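Local atomic coordinates of DNA polymerase III subunit beta (Helicobacter pylori 26695, PDB entry 4S3I), a protein that forms the beta sliding clamp of DNA replication, tethering DNA polymerases and other proteins to DNA and making them processive. Residues A[158-169]-A[190-201]; A[219-227]-A[234-242]. One frame throughout, in Å; residues are numbered along the deposited sequence.

Both contacts lie in the central clamp domain and follow one another along the chain, their centres about 12 Å apart. Contact 1 pairs strand 158-164 with strand 196-202 at the outer end of one antiparallel sheet, and its strand 190-192 belongs to the sheet that holds contact 2, the hairpin of strands 225-229 and 233-238. Where the two contacts meet, Phe-163 CZ packs 3.6 Å from Phe-219 CE1, Leu-201 CD2 lies 3.5 Å from Leu-239 CD2, and Cys-199 SG is 3.5 Å from Ser-221 OG. A probable hydrogen bond, Ile-240 N to Ile-200 O at 2.8 Å, ties the chain beyond the hairpin back to contact 1.

Contact 1: A[158-169]-A[190-201]; sequences GILMQFDQKHQT and IHSTEEDISCIL
Phe-163 of the antiparallel pair 158-164/196-202 meets Ile-190, from the neighbouring sheet, in the apolar centre of the central clamp domain: CD1 of Ile-190 comes in at the edge of the Phe-163 ring, 3.7 Å from ring atom CD1. The Phe-163 side chain lies beside that of Ile-197, pointing the same way, with CB 3.7 Å from Ile-197 CG2. Cys-199 SG approaches the same ring obliquely, 4.1 Å from CE2. Farther along this face Met-161 SD rests on Leu-201 CG, and helix 135-143 covers Met-161 and Ile-159. Paired backbone bonds link Ile-159 with Leu-201 and Met-161 with Cys-199; in the Phe-163 and Ile-197 pair the return bond, from Ile-197 N, is weak. On the other face Leu-160 CD1 touches Ser-198 CB, and a water joins Gln-162 OE1 to Ser-198 OG. The turn that follows closes in a G1 beta bulge, Gln-168 and Thr-169 both facing Asp-164. Asp-164 receives His-167 N on OD1 and, from above the carboxylate plane, His-167 ND1 on OD2, almost straight (178°), which helps to orient the imidazole. At the polar edge Gln-168 OE1 accepts from Ile-190 N, and Gln-165 N binds Glu-195 O at 3.0 Å.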
loop_
_atom_site.group_PDB
_atom_site.type_symbol
_atom_site.label_atom_id
_atom_site.label_comp_id
_atom_site.label_asym_id
_atom_site.label_seq_id
_atom_site.Cartn_x
_atom_site.Cartn_y
_atom_site.Cartn_z
ATOM N N GLY A 158 9.376 -23.855 8.687
ATOM C CA GLY A 158 8.091 -23.907 9.351
ATOM C C GLY A 158 8.179 -23.593 10.831
ATOM O O GLY A 158 9.269 -23.373 11.360
ATOM N N ILE A 159 7.027 -23.581 11.498
ATOM C CA ILE A 159 6.990 -23.372 12.936
ATOM C C ILE A 159 6.788 -24.706 13.645
ATOM O O ILE A 159 5.964 -25.543 13.226
ATOM C CB ILE A 159 5.906 -22.355 13.329
ATOM C CG1 ILE A 159 6.000 -22.000 14.818
ATOM C CG2 ILE A 159 4.515 -22.869 12.963
ATOM C CD1 ILE A 159 5.355 -20.672 15.137
ATOM N N LEU A 160 7.569 -24.929 14.696
ATOM C CA LEU A 160 7.478 -26.171 15.454
ATOM C C LEU A 160 6.386 -26.106 16.520
ATOM O O LEU A 160 6.322 -25.146 17.281
ATOM C CB LEU A 160 8.810 -26.505 16.120
ATOM C CG LEU A 160 8.736 -27.634 17.158
ATOM C CD1 LEU A 160 8.329 -28.967 16.515
ATOM C CD2 LEU A 160 10.047 -27.787 17.923
ATOM N N MET A 161 5.535 -27.133 16.566
ATOM C CA MET A 161 4.623 -27.324 17.692
ATOM C C MET A 161 4.980 -28.637 18.356
ATOM O O MET A 161 4.778 -29.713 17.780
ATOM C CB MET A 161 3.162 -27.341 17.234
ATOM C CG MET A 161 2.686 -26.013 16.656
ATOM S SD MET A 161 1.043 -26.149 15.940
ATOM C CE MET A 161 0.022 -26.207 17.427
ATOM N N GLN A 162 5.529 -28.550 19.562
ATOM C CA GLN A 162 5.947 -29.741 20.290
ATOM C C GLN A 162 4.991 -30.010 21.445
ATOM O O GLN A 162 4.856 -29.181 22.357
ATOM C CB GLN A 162 7.369 -29.559 20.821
ATOM C CG GLN A 162 8.033 -30.831 21.338
ATOM C CD GLN A 162 9.523 -30.628 21.595
ATOM O OE1 GLN A 162 10.362 -30.958 20.753
ATOM N NE2 GLN A 162 9.854 -30.067 22.755
ATOM N N PHE A 163 4.317 -31.156 21.394
ATOM C CA PHE A 163 3.329 -31.519 22.406
ATOM C C PHE A 163 3.932 -32.455 23.437
ATOM O O PHE A 163 4.461 -33.514 23.086
ATOM C CB PHE A 163 2.130 -32.221 21.760
ATOM C CG PHE A 163 1.329 -31.342 20.840
ATOM C CD1 PHE A 163 0.262 -30.597 21.325
ATOM C CD2 PHE A 163 1.630 -31.273 19.488
ATOM C CE1 PHE A 163 -0.491 -29.788 20.480
ATOM C CE2 PHE A 163 0.887 -30.453 18.632
ATOM C CZ PHE A 163 -0.178 -29.716 19.131
ATOM N N ASP A 164 3.849 -32.065 24.706
ATOM C CA ASP A 164 4.185 -32.964 25.814
ATOM C C ASP A 164 2.900 -33.313 26.560
ATOM O O ASP A 164 2.428 -32.528 27.393
ATOM C CB ASP A 164 5.188 -32.298 26.770
ATOM C CG ASP A 164 5.665 -33.233 27.882
ATOM O OD1 ASP A 164 4.844 -33.954 28.496
ATOM O OD2 ASP A 164 6.882 -33.240 28.145
ATOM N N GLN A 165 2.343 -34.487 26.268
ATOM C CA GLN A 165 1.090 -34.925 26.880
ATOM C C GLN A 165 1.218 -35.047 28.400
ATOM O O GLN A 165 0.308 -34.662 29.136
ATOM C CB GLN A 165 0.610 -36.244 26.250
ATOM C CG GLN A 165 -0.122 -37.212 27.202
ATOM C CD GLN A 165 -1.596 -36.880 27.381
ATOM O OE1 GLN A 165 -2.068 -36.676 28.504
ATOM N NE2 GLN A 165 -2.334 -36.841 26.275
ATOM N N LYS A 166 2.354 -35.561 28.866
ATOM C CA LYS A 166 2.531 -35.831 30.291
ATOM C C LYS A 166 2.480 -34.552 31.108
ATOM O O LYS A 166 1.820 -34.483 32.150
ATOM C CB LYS A 166 3.862 -36.537 30.557
ATOM C CG LYS A 166 3.736 -37.744 31.469
ATOM C CD LYS A 166 3.267 -38.964 30.681
ATOM C CE LYS A 166 2.032 -39.625 31.288
ATOM N NZ LYS A 166 0.777 -38.881 30.973
ATOM N N HIS A 167 3.178 -33.537 30.620
ATOM C CA HIS A 167 3.301 -32.296 31.356
ATOM C C HIS A 167 2.297 -31.254 30.872
ATOM O O HIS A 167 2.250 -30.145 31.400
ATOM C CB HIS A 167 4.748 -31.803 31.304
ATOM C CG HIS A 167 5.731 -32.797 31.846
ATOM N ND1 HIS A 167 6.615 -33.487 31.046
ATOM C CD2 HIS A 167 5.944 -33.238 33.112
ATOM C CE1 HIS A 167 7.344 -34.298 31.796
ATOM N NE2 HIS A 167 6.953 -34.168 33.051
ATOM N N GLN A 168 1.474 -31.641 29.894
ATOM C CA GLN A 168 0.427 -30.772 29.362
ATOM C C GLN A 168 1.006 -29.423 28.936
ATOM O O GLN A 168 0.510 -28.344 29.304
ATOM C CB GLN A 168 -0.705 -30.608 30.373
ATOM C CG GLN A 168 -1.424 -31.934 30.699
ATOM C CD GLN A 168 -2.170 -32.531 29.495
ATOM O OE1 GLN A 168 -3.328 -32.195 29.238
ATOM N NE2 GLN A 168 -1.509 -33.426 28.766
ATOM N N THR A 169 2.090 -29.496 28.173
ATOM C CA THR A 169 2.710 -28.290 27.662
ATOM C C THR A 169 2.910 -28.396 26.166
ATOM O O THR A 169 3.266 -29.455 25.640
ATOM C CB THR A 169 4.061 -27.947 28.351
ATOM O OG1 THR A 169 5.093 -28.815 27.867
ATOM C CG2 THR A 169 3.952 -28.051 29.862
ATOM N N ILE A 190 -3.944 -31.658 26.531
ATOM C CA ILE A 190 -3.486 -32.334 25.322
ATOM C C ILE A 190 -4.002 -33.760 25.269
ATOM O O ILE A 190 -3.772 -34.551 26.192
ATOM C CB ILE A 190 -1.945 -32.343 25.229
ATOM C CG1 ILE A 190 -1.419 -30.915 25.124
ATOM C CG2 ILE A 190 -1.470 -33.188 24.040
ATOM C CD1 ILE A 190 0.107 -30.823 25.022
ATOM N N HIS A 191 -4.709 -34.088 24.191
ATOM C CA HIS A 191 -5.101 -35.471 23.949
ATOM C C HIS A 191 -4.223 -36.030 22.841
ATOM O O HIS A 191 -4.173 -35.481 21.741
ATOM C CB HIS A 191 -6.582 -35.567 23.579
ATOM C CG HIS A 191 -7.486 -34.955 24.597
ATOM N ND1 HIS A 191 -8.040 -35.676 25.635
ATOM C CD2 HIS A 191 -7.909 -33.677 24.759
ATOM C CE1 HIS A 191 -8.774 -34.873 26.383
ATOM N NE2 HIS A 191 -8.711 -33.655 25.875
ATOM N N SER A 192 -3.515 -37.112 23.143
ATOM C CA SER A 192 -2.516 -37.641 22.230
ATOM C C SER A 192 -2.357 -39.132 22.444
ATOM O O SER A 192 -2.489 -39.619 23.566
ATOM C CB SER A 192 -1.177 -36.923 22.430
ATOM O OG SER A 192 -0.195 -37.425 21.544
ATOM N N THR A 193 -2.085 -39.859 21.368
ATOM C CA THR A 193 -1.845 -41.295 21.470
ATOM C C THR A 193 -0.402 -41.569 21.901
ATOM O O THR A 193 -0.097 -42.617 22.468
ATOM C CB THR A 193 -2.175 -42.005 20.146
ATOM O OG1 THR A 193 -1.440 -41.385 19.084
ATOM C CG2 THR A 193 -3.668 -41.885 19.844
ATOM N N GLU A 194 0.474 -40.611 21.624
ATOM C CA GLU A 194 1.880 -40.696 22.000
ATOM C C GLU A 194 2.197 -39.711 23.124
ATOM O O GLU A 194 1.536 -38.675 23.256
ATOM C CB GLU A 194 2.776 -40.387 20.795
ATOM C CG GLU A 194 3.363 -41.610 20.102
ATOM C CD GLU A 194 4.671 -41.302 19.387
ATOM O OE1 GLU A 194 4.763 -40.238 18.731
ATOM O OE2 GLU A 194 5.612 -42.118 19.497
ATOM N N GLU A 195 3.215 -40.027 23.922
ATOM C CA GLU A 195 3.655 -39.132 24.992
ATOM C C GLU A 195 4.194 -37.818 24.433
ATOM O O GLU A 195 3.914 -36.734 24.959
ATOM C CB GLU A 195 4.734 -39.797 25.850
ATOM C CG GLU A 195 4.221 -40.507 27.100
ATOM C CD GLU A 195 5.303 -40.660 28.159
ATOM O OE1 GLU A 195 6.458 -40.265 27.887
ATOM O OE2 GLU A 195 5.002 -41.166 29.260
ATOM N N ASP A 196 4.989 -37.922 23.375
ATOM C CA ASP A 196 5.522 -36.738 22.715
ATOM C C ASP A 196 5.295 -36.812 21.211
ATOM O O ASP A 196 5.454 -37.876 20.591
ATOM C CB ASP A 196 7.003 -36.539 23.048
ATOM C CG ASP A 196 7.208 -35.799 24.362
ATOM O OD1 ASP A 196 7.428 -34.566 24.325
ATOM O OD2 ASP A 196 7.142 -36.448 25.430
ATOM N N ILE A 197 4.886 -35.684 20.635
ATOM C CA ILE A 197 4.643 -35.607 19.199
ATOM C C ILE A 197 4.923 -34.199 18.703
ATOM O O ILE A 197 4.558 -33.209 19.356
ATOM C CB ILE A 197 3.203 -36.063 18.812
ATOM C CG1 ILE A 197 2.987 -35.947 17.297
ATOM C CG2 ILE A 197 2.160 -35.258 19.563
ATOM C CD1 ILE A 197 1.638 -36.484 16.808
ATOM N N SER A 198 5.596 -34.106 17.560
ATOM C CA SER A 198 5.980 -32.807 17.024
ATOM C C SER A 198 5.369 -32.580 15.655
ATOM O O SER A 198 5.454 -33.441 14.777
ATOM C CB SER A 198 7.500 -32.685 16.951
ATOM O OG SER A 198 8.045 -32.510 18.238
ATOM N N CYS A 199 4.749 -31.420 15.484
ATOM C CA CYS A 199 4.172 -31.039 14.201
ATOM C C CYS A 199 4.896 -29.803 13.693
ATOM O O CYS A 199 5.017 -28.812 14.420
ATOM C CB CYS A 199 2.682 -30.723 14.356
ATOM S SG CYS A 199 1.668 -32.083 15.000
ATOM N N ILE A 200 5.378 -29.846 12.452
ATOM C CA ILE A 200 5.982 -28.657 11.863
ATOM C C ILE A 200 5.067 -28.086 10.783
ATOM O O ILE A 200 4.891 -28.708 9.723
ATOM C CB ILE A 200 7.371 -28.938 11.240
ATOM C CG1 ILE A 200 8.320 -29.565 12.256
ATOM C CG2 ILE A 200 7.983 -27.646 10.726
ATOM C CD1 ILE A 200 9.603 -30.146 11.625
ATOM N N LEU A 201 4.495 -26.913 11.055
ATOM C CA LEU A 201 3.597 -26.241 10.120
ATOM C C LEU A 201 4.378 -25.310 9.197
ATOM O O LEU A 201 5.126 -24.463 9.680
ATOM C CB LEU A 201 2.583 -25.370 10.854
ATOM C CG LEU A 201 1.558 -25.845 11.873
ATOM C CD1 LEU A 201 0.261 -25.113 11.620
ATOM C CD2 LEU A 201 1.333 -27.316 11.812
HETATM O O HOH W 1 10.571 -32.227 17.828
#

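Contact 2: A[219-227]-A[234-242]; sequences FKSDGMLAV and TFFTKLIDG
Leu-225 to Val-227 pair with Phe-236 to Lys-238 as the two arms of an antiparallel beta hairpin, between strand 217-221 and strand 53-60 in the sheet that runs from the N-terminal into the central clamp domain. Ala-226 and Thr-237 are the hydrogen-bonded pair: Ala-226 N gives to Thr-237 O at 2.9 Å and Thr-237 N returns a bond to Ala-226 O. Leu-239 N extends the ladder to Met-224 O, tilted 27° from that carbonyl's plane. On one face Val-227 CG2 lies 3.9 Å from Phe-236 CB, while its other branch, CG1, touches Thr-234 CG2. The ring of Phe-236 meets Phe-120 edge-to-face. Leu-225 CD2 reaches across the non-hydrogen-bonded pair to Lys-238 CA, 3.6 Å away. The hairpin is part of the sheet-and-helix architecture of the sliding-clamp fold, and Ala-226 and Thr-237 point to its other face, where helix 203-212 lies against Thr-237. Leu-239 closes this side: CD2 packs 3.7 Å from Ala-226 CB, and CD1 touches both Ser-221 OG and Gly-223 C. The turn before strand 225-229 is held by side chains. Asp-222 OD1 takes two N-H groups, an Asx turn with Met-224 N from above the carboxylate plane and a nearly straight bond (175°) from Leu-225 N. Ser-221 OG accepts from Gly-223 N in an ST turn and donates to Leu-225 O; the hydroxyl thus both accepts and donates, with Leu-239 CD1 against it. Thr-237, its hydroxyl anti to the backbone N (chi1 178°), turns OG1 onto Lys-238 O at 2.8 Å.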
loop_
_atom_site.group_PDB
_atom_site.type_symbol
_atom_site.label_atom_id
_atom_site.label_comp_id
_atom_site.label_asym_id
_atom_site.label_seq_id
_atom_site.Cartn_x
_atom_site.Cartn_y
_atom_site.Cartn_z
ATOM N N PHE A 219 -7.498 -27.943 17.202
ATOM C CA PHE A 219 -6.342 -28.259 16.385
ATOM C C PHE A 219 -6.121 -29.747 16.505
ATOM O O PHE A 219 -6.014 -30.272 17.623
ATOM C CB PHE A 219 -5.093 -27.502 16.868
ATOM C CG PHE A 219 -3.805 -27.950 16.195
ATOM C CD1 PHE A 219 -3.141 -29.108 16.606
ATOM C CD2 PHE A 219 -3.256 -27.203 15.161
ATOM C CE1 PHE A 219 -1.961 -29.512 15.980
ATOM C CE2 PHE A 219 -2.074 -27.601 14.536
ATOM C CZ PHE A 219 -1.427 -28.750 14.947
ATOM N N LYS A 220 -6.049 -30.432 15.366
ATOM C CA LYS A 220 -5.790 -31.867 15.360
ATOM C C LYS A 220 -4.759 -32.237 14.314
ATOM O O LYS A 220 -4.662 -31.594 13.271
ATOM C CB LYS A 220 -7.073 -32.660 15.087
ATOM C CG LYS A 220 -8.195 -32.441 16.074
ATOM C CD LYS A 220 -9.540 -32.619 15.382
ATOM C CE LYS A 220 -10.693 -32.586 16.365
ATOM N NZ LYS A 220 -10.733 -33.814 17.206
ATOM N N SER A 221 -4.026 -33.310 14.580
ATOM C CA SER A 221 -3.025 -33.777 13.637
ATOM C C SER A 221 -2.861 -35.286 13.669
ATOM O O SER A 221 -2.987 -35.926 14.728
ATOM C CB SER A 221 -1.683 -33.101 13.892
ATOM O OG SER A 221 -0.721 -33.611 12.997
ATOM N N ASP A 222 -2.582 -35.860 12.502
ATOM C CA ASP A 222 -2.311 -37.290 12.430
ATOM C C ASP A 222 -0.834 -37.537 12.138
ATOM O O ASP A 222 -0.424 -38.661 11.816
ATOM C CB ASP A 222 -3.204 -37.974 11.392
ATOM C CG ASP A 222 -3.018 -37.419 9.986
ATOM O OD1 ASP A 222 -2.328 -36.394 9.810
ATOM O OD2 ASP A 222 -3.587 -38.013 9.044
ATOM N N GLY A 223 -0.034 -36.480 12.268
ATOM C CA GLY A 223 1.393 -36.578 12.023
ATOM C C GLY A 223 1.725 -36.354 10.558
ATOM O O GLY A 223 2.899 -36.317 10.182
ATOM N N MET A 224 0.693 -36.198 9.731
ATOM C CA MET A 224 0.882 -35.955 8.301
ATOM C C MET A 224 0.234 -34.643 7.875
ATOM O O MET A 224 0.818 -33.856 7.131
ATOM C CB MET A 224 0.335 -37.131 7.482
ATOM C CG MET A 224 1.083 -38.427 7.732
ATOM S SD MET A 224 0.389 -39.830 6.840
ATOM C CE MET A 224 0.570 -39.262 5.146
ATOM N N LEU A 225 -0.982 -34.418 8.361
ATOM C CA LEU A 225 -1.698 -33.178 8.121
ATOM C C LEU A 225 -2.053 -32.575 9.472
ATOM O O LEU A 225 -2.153 -33.290 10.475
ATOM C CB LEU A 225 -2.991 -33.433 7.341
ATOM C CG LEU A 225 -2.917 -34.161 5.996
ATOM C CD1 LEU A 225 -4.314 -34.380 5.449
ATOM C CD2 LEU A 225 -2.079 -33.379 4.984
ATOM N N ALA A 226 -2.240 -31.265 9.500
ATOM C CA ALA A 226 -2.875 -30.631 10.643
ATOM C C ALA A 226 -4.194 -30.035 10.172
ATOM O O ALA A 226 -4.270 -29.437 9.089
ATOM C CB ALA A 226 -1.992 -29.573 11.240
ATOM N N VAL A 227 -5.226 -30.192 10.990
ATOM C CA VAL A 227 -6.551 -29.687 10.676
ATOM C C VAL A 227 -7.028 -28.757 11.787
ATOM O O VAL A 227 -7.012 -29.125 12.964
ATOM C CB VAL A 227 -7.544 -30.853 10.483
ATOM C CG1 VAL A 227 -8.977 -30.331 10.333
ATOM C CG2 VAL A 227 -7.140 -31.689 9.277
ATOM N N THR A 234 -13.064 -25.134 8.227
ATOM C CA THR A 234 -12.168 -26.269 8.402
ATOM C C THR A 234 -10.956 -26.004 7.518
ATOM O O THR A 234 -11.072 -25.960 6.294
ATOM C CB THR A 234 -12.811 -27.604 8.000
ATOM O OG1 THR A 234 -14.029 -27.803 8.735
ATOM C CG2 THR A 234 -11.846 -28.775 8.266
ATOM N N PHE A 235 -9.804 -25.805 8.148
ATOM C CA PHE A 235 -8.558 -25.545 7.455
ATOM C C PHE A 235 -7.676 -26.760 7.620
ATOM O O PHE A 235 -7.682 -27.398 8.688
ATOM C CB PHE A 235 -7.879 -24.336 8.097
ATOM C CG PHE A 235 -6.440 -24.142 7.689
ATOM C CD1 PHE A 235 -6.122 -23.286 6.648
ATOM C CD2 PHE A 235 -5.403 -24.789 8.369
ATOM C CE1 PHE A 235 -4.792 -23.081 6.273
ATOM C CE2 PHE A 235 -4.075 -24.598 8.001
ATOM C CZ PHE A 235 -3.767 -23.737 6.945
ATOM N N PHE A 236 -6.914 -27.092 6.582
ATOM C CA PHE A 236 -5.855 -28.087 6.725
ATOM C C PHE A 236 -4.558 -27.652 6.049
ATOM O O PHE A 236 -4.558 -26.843 5.116
ATOM C CB PHE A 236 -6.285 -29.449 6.192
ATOM C CG PHE A 236 -6.094 -29.609 4.705
ATOM C CD1 PHE A 236 -4.906 -30.125 4.188
ATOM C CD2 PHE A 236 -7.110 -29.255 3.823
ATOM C CE1 PHE A 236 -4.724 -30.265 2.805
ATOM C CE2 PHE A 236 -6.948 -29.407 2.451
ATOM C CZ PHE A 236 -5.750 -29.907 1.941
ATOM N N THR A 237 -3.456 -28.207 6.531
ATOM C CA THR A 237 -2.169 -28.061 5.869
ATOM C C THR A 237 -1.387 -29.346 5.979
ATOM O O THR A 237 -1.467 -30.060 6.986
ATOM C CB THR A 237 -1.324 -26.898 6.453
ATOM O OG1 THR A 237 -0.053 -26.851 5.782
ATOM C CG2 THR A 237 -1.090 -27.097 7.947
ATOM N N LYS A 238 -0.648 -29.659 4.925
ATOM C CA LYS A 238 0.306 -30.740 5.019
ATOM C C LYS A 238 1.377 -30.246 5.981
ATOM O O LYS A 238 1.625 -29.037 6.073
ATOM C CB LYS A 238 0.911 -31.049 3.651
ATOM C CG LYS A 238 1.729 -32.321 3.626
ATOM C CD LYS A 238 2.560 -32.452 2.346
ATOM C CE LYS A 238 1.707 -32.607 1.089
ATOM N NZ LYS A 238 2.536 -32.962 -0.112
ATOM N N LEU A 239 1.980 -31.166 6.722
ATOM C CA LEU A 239 3.066 -30.816 7.630
ATOM C C LEU A 239 4.401 -30.959 6.904
ATOM O O LEU A 239 4.509 -31.676 5.900
ATOM C CB LEU A 239 3.069 -31.738 8.854
ATOM C CG LEU A 239 1.830 -31.807 9.747
ATOM C CD1 LEU A 239 2.046 -32.742 10.948
ATOM C CD2 LEU A 239 1.423 -30.430 10.211
ATOM N N ILE A 240 5.425 -30.289 7.422
ATOM C CA ILE A 240 6.786 -30.531 6.959
ATOM C C ILE A 240 7.361 -31.787 7.607
ATOM O O ILE A 240 7.391 -31.900 8.837
ATOM C CB ILE A 240 7.703 -29.348 7.269
ATOM C CG1 ILE A 240 7.162 -28.085 6.599
ATOM C CG2 ILE A 240 9.125 -29.645 6.799
ATOM C CD1 ILE A 240 7.985 -26.841 6.877
ATOM N N ASP A 241 7.819 -32.723 6.777
ATOM C CA ASP A 241 8.412 -33.968 7.259
ATOM C C ASP A 241 9.842 -33.777 7.733
ATOM O O ASP A 241 10.603 -33.017 7.140
ATOM C CB ASP A 241 8.416 -35.026 6.156
ATOM C CG ASP A 241 7.058 -35.645 5.940
ATOM O OD1 ASP A 241 6.389 -35.978 6.943
ATOM O OD2 ASP A 241 6.664 -35.795 4.764
ATOM N N GLY A 242 10.213 -34.498 8.784
ATOM C CA GLY A 242 11.583 -34.475 9.261
ATOM C C GLY A 242 11.689 -34.140 10.733
ATOM O O GLY A 242 10.694 -34.147 11.463
#